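PDB 2QY1: pectate lyase II, which probably cleaves pectate, the polygalacturonate of plant cell walls, as a secreted polysaccharide lyase of family 1. Local coordinates for residues Glu24-Ala29 / Leu39-Thr44; Ile88-Asn93 / Val97-Met102; Met102-Leu107 / Asp114-Glu119; Ile155-Gly160 / Val164-Asn169. The protein carries 2 engineered substitutions. All coordinates share one frame; numbering follows the deposited sequence. Where two conformers were deposited one is given.

Contact 1 of 4, residues Glu24-Ala29 / Leu39-Thr44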
# COMPACT_ATOMS: atom_id res chain seq x y z
N GLU A 24 -0.52 -3.80 22.53
CA GLU A 24 0.54 -4.33 23.39
C GLU A 24 0.62 -5.86 23.39
O GLU A 24 1.71 -6.43 23.40
CB GLU A 24 0.39 -3.80 24.83
CG GLU A 24 0.62 -2.29 24.97
CD GLU A 24 -0.63 -1.46 24.70
OE1 GLU A 24 -1.69 -2.04 24.36
OE2 GLU A 24 -0.55 -0.21 24.82
N ALA A 25 -0.54 -6.51 23.39
CA ALA A 25 -0.61 -7.97 23.33
C ALA A 25 -0.02 -8.50 22.02
O ALA A 25 0.66 -9.53 22.02
CB ALA A 25 -2.04 -8.45 23.51
N MET A 26 -0.27 -7.80 20.92
CA MET A 26 0.27 -8.19 19.62
C MET A 26 1.79 -8.11 19.64
O MET A 26 2.47 -9.05 19.21
CB MET A 26 -0.31 -7.33 18.49
CG MET A 26 0.11 -7.79 17.09
SD MET A 26 -0.60 -6.80 15.76
CE MET A 26 -2.31 -7.31 15.82
N GLN A 27 2.32 -7.00 20.14
CA GLN A 27 3.77 -6.79 20.22
C GLN A 27 4.42 -7.84 21.12
O GLN A 27 5.45 -8.42 20.75
CB GLN A 27 4.10 -5.38 20.72
CG GLN A 27 5.59 -5.03 20.60
CD GLN A 27 6.07 -5.04 19.16
OE1 GLN A 27 5.65 -4.23 18.34
NE2 GLN A 27 6.97 -5.97 18.84
N SER A 28 3.83 -8.10 22.28
CA SER A 28 4.34 -9.10 23.21
C SER A 28 4.46 -10.48 22.56
O SER A 28 5.46 -11.18 22.75
CB SER A 28 3.47 -9.18 24.47
OG SER A 28 3.94 -10.19 25.34
N ALA A 29 3.44 -10.86 21.78
CA ALA A 29 3.43 -12.15 21.10
C ALA A 29 4.51 -12.23 20.01
O ALA A 29 5.12 -13.28 19.81
CB ALA A 29 2.05 -12.44 20.52
N LEU A 39 3.86 -18.01 13.09
CA LEU A 39 3.07 -17.36 14.13
C LEU A 39 1.83 -16.73 13.50
O LEU A 39 1.93 -15.96 12.54
CB LEU A 39 3.90 -16.28 14.84
CG LEU A 39 3.20 -15.36 15.85
CD1 LEU A 39 2.85 -16.10 17.14
CD2 LEU A 39 4.05 -14.13 16.15
N VAL A 40 0.65 -17.07 14.03
CA VAL A 40 -0.59 -16.48 13.54
C VAL A 40 -1.25 -15.68 14.65
O VAL A 40 -1.53 -16.20 15.73
CB VAL A 40 -1.58 -17.54 12.99
CG1 VAL A 40 -2.88 -16.89 12.52
CG2 VAL A 40 -0.94 -18.31 11.84
N LEU A 41 -1.47 -14.40 14.38
CA LEU A 41 -2.08 -13.50 15.35
C LEU A 41 -3.49 -13.09 14.93
O LEU A 41 -3.69 -12.52 13.86
CB LEU A 41 -1.20 -12.26 15.57
CG LEU A 41 0.25 -12.51 15.99
CD1 LEU A 41 1.07 -11.24 15.91
CD2 LEU A 41 0.34 -13.11 17.39
N ASN A 42 -4.46 -13.42 15.78
CA ASN A 42 -5.84 -13.04 15.58
C ASN A 42 -6.15 -11.78 16.38
O ASN A 42 -6.33 -11.84 17.60
CB ASN A 42 -6.77 -14.20 15.97
CG ASN A 42 -8.25 -13.83 15.93
OD1 ASN A 42 -8.99 -14.10 16.87
ND2 ASN A 42 -8.68 -13.23 14.83
N TYR A 43 -6.18 -10.64 15.70
CA TYR A 43 -6.46 -9.36 16.35
C TYR A 43 -7.96 -9.14 16.54
O TYR A 43 -8.72 -9.07 15.57
CB TYR A 43 -5.84 -8.18 15.59
CG TYR A 43 -6.25 -6.85 16.18
CD1 TYR A 43 -5.81 -6.46 17.45
CD2 TYR A 43 -7.09 -5.98 15.47
CE1 TYR A 43 -6.20 -5.24 18.00
CE2 TYR A 43 -7.48 -4.76 16.01
CZ TYR A 43 -7.02 -4.39 17.28
OH TYR A 43 -7.41 -3.18 17.82
N THR A 44 -8.37 -9.00 17.80
CA THR A 44 -9.79 -8.95 18.17
C THR A 44 -10.24 -7.58 18.70
O THR A 44 -11.42 -7.37 18.95
CB THR A 44 -10.12 -10.00 19.26
OG1 THR A 44 -9.38 -9.71 20.44
CG2 THR A 44 -9.78 -11.40 18.77

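Contact 2 of 4, residues Ile88-Asn93 / Val97-Met102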
# COMPACT_ATOMS: atom_id res chain seq x y z
N ILE A 88 1.42 -0.90 11.57
CA ILE A 88 2.26 -2.10 11.55
C ILE A 88 3.50 -1.83 10.71
O ILE A 88 3.43 -1.22 9.64
CB ILE A 88 1.51 -3.33 10.99
CG1 ILE A 88 0.28 -3.66 11.84
CG2 ILE A 88 2.44 -4.56 10.93
CD1 ILE A 88 -0.74 -4.56 11.14
N ARG A 89 4.64 -2.30 11.21
CA ARG A 89 5.91 -2.13 10.55
C ARG A 89 6.63 -3.47 10.40
O ARG A 89 6.77 -4.21 11.38
CB ARG A 89 6.75 -1.17 11.37
CG ARG A 89 7.85 -0.48 10.64
CD ARG A 89 8.57 0.42 11.63
NE ARG A 89 9.84 0.90 11.12
CZ ARG A 89 10.86 1.27 11.88
NH1 ARG A 89 11.98 1.69 11.32
NH2 ARG A 89 10.77 1.20 13.21
N VAL A 90 7.07 -3.78 9.19
CA VAL A 90 7.88 -4.98 8.94
C VAL A 90 9.27 -4.53 8.48
O VAL A 90 9.40 -3.86 7.46
CB VAL A 90 7.24 -5.93 7.91
CG1 VAL A 90 8.10 -7.18 7.73
CG2 VAL A 90 5.83 -6.33 8.34
N VAL A 91 10.29 -4.90 9.24
CA VAL A 91 11.61 -4.31 9.02
C VAL A 91 12.78 -5.31 9.09
O VAL A 91 12.77 -6.26 9.89
CB VAL A 91 11.81 -3.04 9.94
CG1 VAL A 91 11.59 -3.36 11.40
CG2 VAL A 91 13.16 -2.37 9.72
N GLY A 92 13.76 -5.11 8.22
CA GLY A 92 15.00 -5.87 8.23
C GLY A 92 14.87 -7.25 7.61
O GLY A 92 14.14 -7.45 6.64
N ASN A 93 15.60 -8.21 8.19
CA ASN A 93 15.63 -9.59 7.72
C ASN A 93 14.34 -10.32 8.11
O ASN A 93 14.34 -11.21 8.96
CB ASN A 93 16.86 -10.31 8.27
CG ASN A 93 17.17 -11.60 7.54
OD1 ASN A 93 16.64 -11.88 6.47
ND2 ASN A 93 18.04 -12.41 8.14
N VAL A 97 5.39 -12.79 5.33
CA VAL A 97 4.52 -12.09 6.27
C VAL A 97 3.20 -11.74 5.60
O VAL A 97 3.19 -11.23 4.47
CB VAL A 97 5.20 -10.80 6.82
CG1 VAL A 97 4.23 -9.99 7.69
CG2 VAL A 97 6.46 -11.15 7.60
N ILE A 98 2.09 -12.03 6.28
CA ILE A 98 0.76 -11.65 5.81
C ILE A 98 0.16 -10.63 6.77
O ILE A 98 0.17 -10.83 7.98
CB ILE A 98 -0.19 -12.88 5.71
CG1 ILE A 98 0.32 -13.88 4.67
CG2 ILE A 98 -1.63 -12.43 5.37
CD1 ILE A 98 -0.54 -15.14 4.54
N ILE A 99 -0.34 -9.53 6.21
CA ILE A 99 -1.15 -8.57 6.95
C ILE A 99 -2.51 -8.51 6.26
O ILE A 99 -2.60 -8.11 5.10
CB ILE A 99 -0.47 -7.18 7.01
CG1 ILE A 99 0.91 -7.28 7.66
CG2 ILE A 99 -1.36 -6.16 7.75
CD1 ILE A 99 1.84 -6.11 7.33
N GLN A 100 -3.55 -8.93 6.98
CA GLN A 100 -4.85 -9.20 6.35
C GLN A 100 -6.04 -8.80 7.23
O GLN A 100 -6.00 -8.99 8.44
CB GLN A 100 -4.94 -10.69 6.01
CG GLN A 100 -5.97 -11.06 4.99
CD GLN A 100 -5.88 -12.53 4.61
OE1 GLN A 100 -5.74 -13.39 5.48
NE2 GLN A 100 -5.96 -12.82 3.32
N ASN A 101 -7.09 -8.26 6.61
CA ASN A 101 -8.36 -7.93 7.28
C ASN A 101 -8.25 -6.94 8.45
O ASN A 101 -9.07 -6.97 9.38
CB ASN A 101 -9.10 -9.21 7.71
CG ASN A 101 -10.61 -9.06 7.66
OD1 ASN A 101 -11.17 -8.60 6.67
ND2 ASN A 101 -11.28 -9.47 8.74
N MET A 102 -7.23 -6.08 8.41
CA MET A 102 -7.09 -5.04 9.42
C MET A 102 -7.77 -3.75 8.98
O MET A 102 -7.68 -3.36 7.81
CB MET A 102 -5.61 -4.75 9.72
CG MET A 102 -4.86 -5.88 10.42
SD MET A 102 -5.40 -6.14 12.12
CE MET A 102 -4.48 -4.84 12.96

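Contact 3 of 4, residues Met102-Leu107 / Asp114-Glu119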
# COMPACT_ATOMS: atom_id res chain seq x y z
N MET A 102 -7.23 -6.08 8.41
CA MET A 102 -7.09 -5.04 9.42
C MET A 102 -7.77 -3.75 8.98
O MET A 102 -7.68 -3.36 7.81
CB MET A 102 -5.61 -4.75 9.72
CG MET A 102 -4.86 -5.88 10.42
SD MET A 102 -5.40 -6.14 12.12
CE MET A 102 -4.48 -4.84 12.96
N THR A 103 -8.47 -3.11 9.91
CA THR A 103 -9.02 -1.78 9.69
C THR A 103 -8.19 -0.81 10.52
O THR A 103 -8.21 -0.85 11.76
CB THR A 103 -10.52 -1.72 10.07
OG1 THR A 103 -11.25 -2.62 9.23
CG2 THR A 103 -11.07 -0.31 9.88
N ILE A 104 -7.45 0.04 9.82
CA ILE A 104 -6.45 0.92 10.42
C ILE A 104 -6.81 2.38 10.11
O ILE A 104 -6.79 2.80 8.95
CB ILE A 104 -5.02 0.59 9.90
CG1 ILE A 104 -4.66 -0.88 10.19
CG2 ILE A 104 -3.97 1.54 10.50
CD1 ILE A 104 -3.36 -1.37 9.56
N GLY A 105 -7.15 3.15 11.14
CA GLY A 105 -7.65 4.50 10.92
C GLY A 105 -7.12 5.59 11.84
O GLY A 105 -6.83 5.34 13.02
N LEU A 106 -7.00 6.79 11.28
CA LEU A 106 -6.73 8.02 12.03
C LEU A 106 -5.59 7.90 13.05
O LEU A 106 -5.77 8.21 14.24
CB LEU A 106 -8.01 8.54 12.69
CG LEU A 106 -9.11 9.02 11.73
CD1 LEU A 106 -10.47 9.00 12.42
CD2 LEU A 106 -8.79 10.41 11.18
N LEU A 107 -4.44 7.45 12.57
CA LEU A 107 -3.29 7.16 13.44
C LEU A 107 -2.62 8.41 13.99
O LEU A 107 -2.58 9.45 13.33
CB LEU A 107 -2.26 6.31 12.70
CG LEU A 107 -2.69 4.96 12.14
CD1 LEU A 107 -1.52 4.28 11.47
CD2 LEU A 107 -3.27 4.07 13.22
N ASP A 114 2.61 5.97 10.10
CA ASP A 114 2.56 5.01 9.00
C ASP A 114 1.62 3.86 9.34
O ASP A 114 1.69 3.30 10.43
CB ASP A 114 3.96 4.49 8.66
CG ASP A 114 4.15 4.20 7.17
OD1 ASP A 114 5.22 4.55 6.64
OD2 ASP A 114 3.23 3.64 6.54
N SER A 115 0.74 3.54 8.40
CA SER A 115 -0.28 2.51 8.59
C SER A 115 0.30 1.11 8.41
O SER A 115 0.28 0.30 9.33
CB SER A 115 -1.47 2.74 7.66
OG SER A 115 -2.15 3.93 7.99
N ILE A 116 0.81 0.84 7.22
CA ILE A 116 1.50 -0.42 6.94
C ILE A 116 2.81 -0.08 6.24
O ILE A 116 2.80 0.46 5.13
CB ILE A 116 0.62 -1.38 6.09
CG1 ILE A 116 -0.65 -1.76 6.85
CG2 ILE A 116 1.42 -2.63 5.68
CD1 ILE A 116 -1.73 -2.44 6.00
N SER A 117 3.92 -0.36 6.91
CA SER A 117 5.23 0.02 6.40
C SER A 117 6.17 -1.17 6.32
O SER A 117 6.35 -1.90 7.31
CB SER A 117 5.85 1.11 7.27
OG SER A 117 7.17 1.41 6.86
N LEU A 118 6.77 -1.36 5.15
CA LEU A 118 7.76 -2.40 4.93
C LEU A 118 9.09 -1.73 4.64
O LEU A 118 9.17 -0.86 3.77
CB LEU A 118 7.33 -3.28 3.74
CG LEU A 118 5.86 -3.70 3.64
CD1 LEU A 118 5.61 -4.46 2.34
CD2 LEU A 118 5.43 -4.53 4.85
N GLU A 119 10.14 -2.11 5.36
CA GLU A 119 11.42 -1.42 5.20
C GLU A 119 12.66 -2.29 5.33
O GLU A 119 12.85 -3.01 6.31
CB GLU A 119 11.52 -0.20 6.13
CG GLU A 119 10.73 -0.32 7.42
CD GLU A 119 10.57 1.00 8.13
OE1 GLU A 119 11.59 1.68 8.36
OE2 GLU A 119 9.42 1.36 8.47
O HOH W 1 -4.53 4.79 9.00

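Contact 4 of 4, residues Ile155-Gly160 / Val164-Asn169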
# COMPACT_ATOMS: atom_id res chain seq x y z
N ILE A 155 0.18 2.41 2.62
CA ILE A 155 0.81 1.11 2.41
C ILE A 155 2.15 1.36 1.72
O ILE A 155 2.23 1.52 0.50
CB ILE A 155 -0.10 0.16 1.60
CG1 ILE A 155 -1.42 -0.06 2.35
CG2 ILE A 155 0.60 -1.18 1.34
CD1 ILE A 155 -2.58 -0.49 1.49
N ASP A 156 3.21 1.40 2.53
CA ASP A 156 4.53 1.86 2.08
C ASP A 156 5.59 0.77 2.10
O ASP A 156 5.54 -0.14 2.93
CB ASP A 156 5.02 3.01 2.97
CG ASP A 156 4.19 4.27 2.82
OD1 ASP A 156 3.36 4.36 1.88
OD2 ASP A 156 4.38 5.18 3.64
N MET A 157 6.54 0.88 1.18
CA MET A 157 7.77 0.09 1.23
C MET A 157 8.97 0.89 0.71
O MET A 157 8.83 1.77 -0.14
CB MET A 157 7.61 -1.26 0.51
CG MET A 157 7.39 -1.21 -0.99
SD MET A 157 6.70 -2.75 -1.64
CE MET A 157 4.97 -2.57 -1.21
N LYS A 158 10.14 0.58 1.25
CA LYS A 158 11.36 1.31 0.89
C LYS A 158 12.61 0.47 1.13
O LYS A 158 12.57 -0.56 1.81
CB LYS A 158 11.45 2.61 1.69
CG LYS A 158 11.54 2.42 3.20
CD LYS A 158 11.71 3.75 3.91
CE LYS A 158 11.46 3.61 5.41
NZ LYS A 158 11.24 4.93 6.05
N LYS A 159 13.72 0.92 0.55
CA LYS A 159 15.05 0.35 0.80
C LYS A 159 15.18 -1.13 0.40
O LYS A 159 15.87 -1.90 1.06
CB LYS A 159 15.49 0.60 2.25
CG LYS A 159 15.68 2.09 2.59
CD LYS A 159 16.15 2.30 4.03
CE LYS A 159 14.97 2.29 5.01
NZ LYS A 159 15.40 2.09 6.43
N GLY A 160 14.51 -1.51 -0.68
CA GLY A 160 14.75 -2.80 -1.31
C GLY A 160 13.85 -3.95 -0.91
O GLY A 160 14.19 -5.11 -1.15
N VAL A 164 6.27 -8.61 -3.36
CA VAL A 164 5.16 -8.21 -2.52
C VAL A 164 3.89 -8.13 -3.35
O VAL A 164 3.91 -7.65 -4.49
CB VAL A 164 5.44 -6.82 -1.87
CG1 VAL A 164 4.23 -6.32 -1.07
CG2 VAL A 164 6.68 -6.88 -0.98
N THR A 165 2.79 -8.63 -2.79
CA THR A 165 1.46 -8.41 -3.36
C THR A 165 0.64 -7.51 -2.43
O THR A 165 0.50 -7.80 -1.24
CB THR A 165 0.72 -9.73 -3.65
OG1 THR A 165 1.31 -10.37 -4.78
CG2 THR A 165 -0.76 -9.47 -3.96
N VAL A 166 0.14 -6.42 -3.00
CA VAL A 166 -0.73 -5.49 -2.32
C VAL A 166 -2.09 -5.62 -3.01
O VAL A 166 -2.29 -5.07 -4.09
CB VAL A 166 -0.19 -4.03 -2.44
CG1 VAL A 166 -1.13 -3.03 -1.79
CG2 VAL A 166 1.21 -3.93 -1.83
N SER A 167 -3.00 -6.38 -2.40
CA SER A 167 -4.25 -6.74 -3.07
C SER A 167 -5.52 -6.54 -2.23
O SER A 167 -5.50 -6.72 -1.02
CB SER A 167 -4.19 -8.19 -3.56
OG SER A 167 -3.92 -9.08 -2.48
N TYR A 168 -6.60 -6.15 -2.91
CA TYR A 168 -7.93 -6.01 -2.30
C TYR A 168 -7.97 -5.11 -1.06
O TYR A 168 -8.77 -5.33 -0.16
CB TYR A 168 -8.54 -7.38 -1.98
CG TYR A 168 -8.77 -8.26 -3.18
CD1 TYR A 168 -9.97 -8.19 -3.89
CD2 TYR A 168 -7.80 -9.16 -3.61
CE1 TYR A 168 -10.19 -9.00 -5.00
CE2 TYR A 168 -8.01 -9.97 -4.72
CZ TYR A 168 -9.21 -9.89 -5.41
OH TYR A 168 -9.43 -10.68 -6.51
N ASN A 169 -7.09 -4.11 -1.02
CA ASN A 169 -7.13 -3.12 0.04
C ASN A 169 -8.06 -1.95 -0.29
O ASN A 169 -8.30 -1.68 -1.48
CB ASN A 169 -5.72 -2.60 0.34
CG ASN A 169 -4.82 -3.67 0.92
OD1 ASN A 169 -5.06 -4.18 2.01
ND2 ASN A 169 -3.76 -4.01 0.19

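Contact 1 of 4, residues Glu24-Ala29 / Leu39-Thr44
Met26 comes down from the helix onto Leu41 and Tyr43 of the strand. Helix 24-29 and strand 39-43 run almost antiparallel, at 175°, with their axes 9.8 Å apart. Met26 CB leads off toward the strand. Met26 CG follows, anti to the backbone N (chi1 -174°), and meets Leu41 CD1 at 3.8 Å. The next torsion is also extended, so SD carries the chain further out. The bend comes at chi3 (-71°) and turns Met26 CE onto Tyr43, 3.6 Å from Tyr43 CB. There Met26 CE lies obliquely to the ring, 4.0 Å from Tyr43 CD1. One turn further along the helix, Ala29 CB packs on the other methyl of Leu41, CD2, at 3.6 Å. Leu39 CD2 adds a looser touch to the carbonyl oxygen of Ala29. The hydroxyl of Tyr43 points elsewhere and bonds to Ala83 O. Met26 also reaches Val20, Val66 and Ile76 of three further strands, consistent with the helix covering the end of the parallel beta-helix. No hydrogen bond joins the two segments. The helix is held to this strand by apolar surface alone, with a thioether chain laid against a leucine methyl and the CB and ring of a tyrosine.

Contact 2 of 4, residues Ile88-Asn93 / Val97-Met102
Strands 88-91 and 97-100 run in nearly opposite directions, at 166°, with axes 10.0 Å apart, and touch only through the side chains of Ile88 and Val90 with Val97, Ile99 and Met102. The gap is that of two layers packed face to face, and no hydrogen bond spans it. Ile88 and Ile99 lie alongside, pointing opposite ways. Ile88 CD1 rests on Ile99 CG2 at 3.8 Å, and in return Ile99 CD1 lies 4.0 Å from Ile88 CG2. In both, CG1 is beside the backbone N (chi1 near -60°), and the CD1 it carries reaches the CG2 of the other. Val90 uses one methyl for two neighbours. Val90 CG2 meets Val97 CG1 tip to tip at 4.0 Å and also touches Ile99 CD1. Met102 closes the row. Its chain is bent at chi2 and chi3, and Met102 CE arrives crosswise at Ile88 CD1, 4.2 Å away. Just before it, Asn101 has a left-handed backbone and turns the chain sharply. The NH of Met102 is taken by Asn134 OD1 of the next coil. Each strand finds its hydrogen-bonded neighbours in other coils, as Ile88 does with Ser115 and Ser117. Two parallel sheets facing each other across an aliphatic interior, joined by a short loop, are the hallmark of the right-handed parallel beta-helix of pectate lyases.

Contact 3 of 4, residues Met102-Leu107 / Asp114-Glu119
Ile104 overlaps Ser115 and Ile116 with its two branches. Ile104 CD1 crosses the Ile116 side chain at about a right angle and touches Ile116 CG1 at 3.9 Å. The other methyl, Ile104 CG2, lies against the serine, 3.9 Å from Ser115 OG. Leu107 comes in from a different part of the same segment. Leu107 CD1 sits 3.6 Å from Ser115 OG. The serine hydroxyl thus has aliphatic methyls of two residues beside it, yet it is well provided with polar partners. It is hydrogen-bonded to Tyr174 OH and to a water 2.7 Å from Ser115 OG. That water also makes a weak bond to Ile104 O, so it bridges the two segments where no direct hydrogen bond does. In the parallel beta-helix, residues 106-115 form the loop that takes the chain from strand 103-105 of one coil to strand 116-119 of the next. Ile104 and Ile116 both turn into the core there, and Ile116 also packs on Val131. On the other face of strand 116-119, Ser117 OG donates to Glu119 OE2 at 2.8 Å. It meets the carboxylate from above, 38° out of its plane. The same oxygen forms a salt bridge with Arg89 NE on the adjoining strand. Two partners therefore grip OE2, which limits how freely the Glu119 carboxylate can rotate.

Contact 4 of 4, residues Ile155-Gly160 / Val164-Asn169
Strand 155-158 faces strand 164-167 across the core, with axes 10.1 Å apart and directions 164° from each other. Ile155 and Val166 form one pair of nearest residues, and Met157 and Val164 the next. Met157 carries one end of the contact. Its CG occupies the crowded position between the backbone N and the carbonyl carbon (chi1 65°). The chain then extends through chi2 and bends at chi3, which brings CE against two valines. Met157 CE meets Val164 CG1 at 3.8 Å, tip to tip. Met157 CE is also 4.0 Å from Val166 CG2, where the two side chains run side by side in opposite senses. SD makes a looser touch with Val164 CG2. At the other end, Ile155 uses both branches. Ile155 CG2 points at Val166 CG1 end on, 4.0 Å away. Ile155 CD1 goes further and lies over the flat face of the Asn169 amide, 3.9 Å from Asn169 CG and about as far from ND2. The amide's polar atoms are engaged in other directions. Asn169 OD1 accepts from Asn134 N, and ND2 is bonded to Val131 O. Asn169 also touches Asn199, which is consistent with the stack of inward asparagines known at this turn in pectate lyases. Tyr168, one residue earlier on the same turn, stacks on His198. With its edge atoms bonded to the neighbouring coil, the buried amide offers Ile155 a fixed surface. A polar residue is thereby accommodated in an otherwise apolar contact.

In the fold
The four contacts follow one another along the chain and along the axis of one parallel beta-helix. Contact 1 lies at its end, 21 Å from the centre of the chain. Contact 4 is only 5 Å from that centre. Contacts 2 and 4 occupy equivalent places two coils apart, with centres about 10 Å from each other, and do not touch. Contact 3 links the coils between them. Its strand 116-119 pairs with 87-91 of contact 2 on one side and with 155-158 of contact 4 on the other. It also shares strand 97-105 and Met102 with contact 2. Met102 touches Tyr43 of contact 1. Packing thus runs without a break from contact 1 to contact 4.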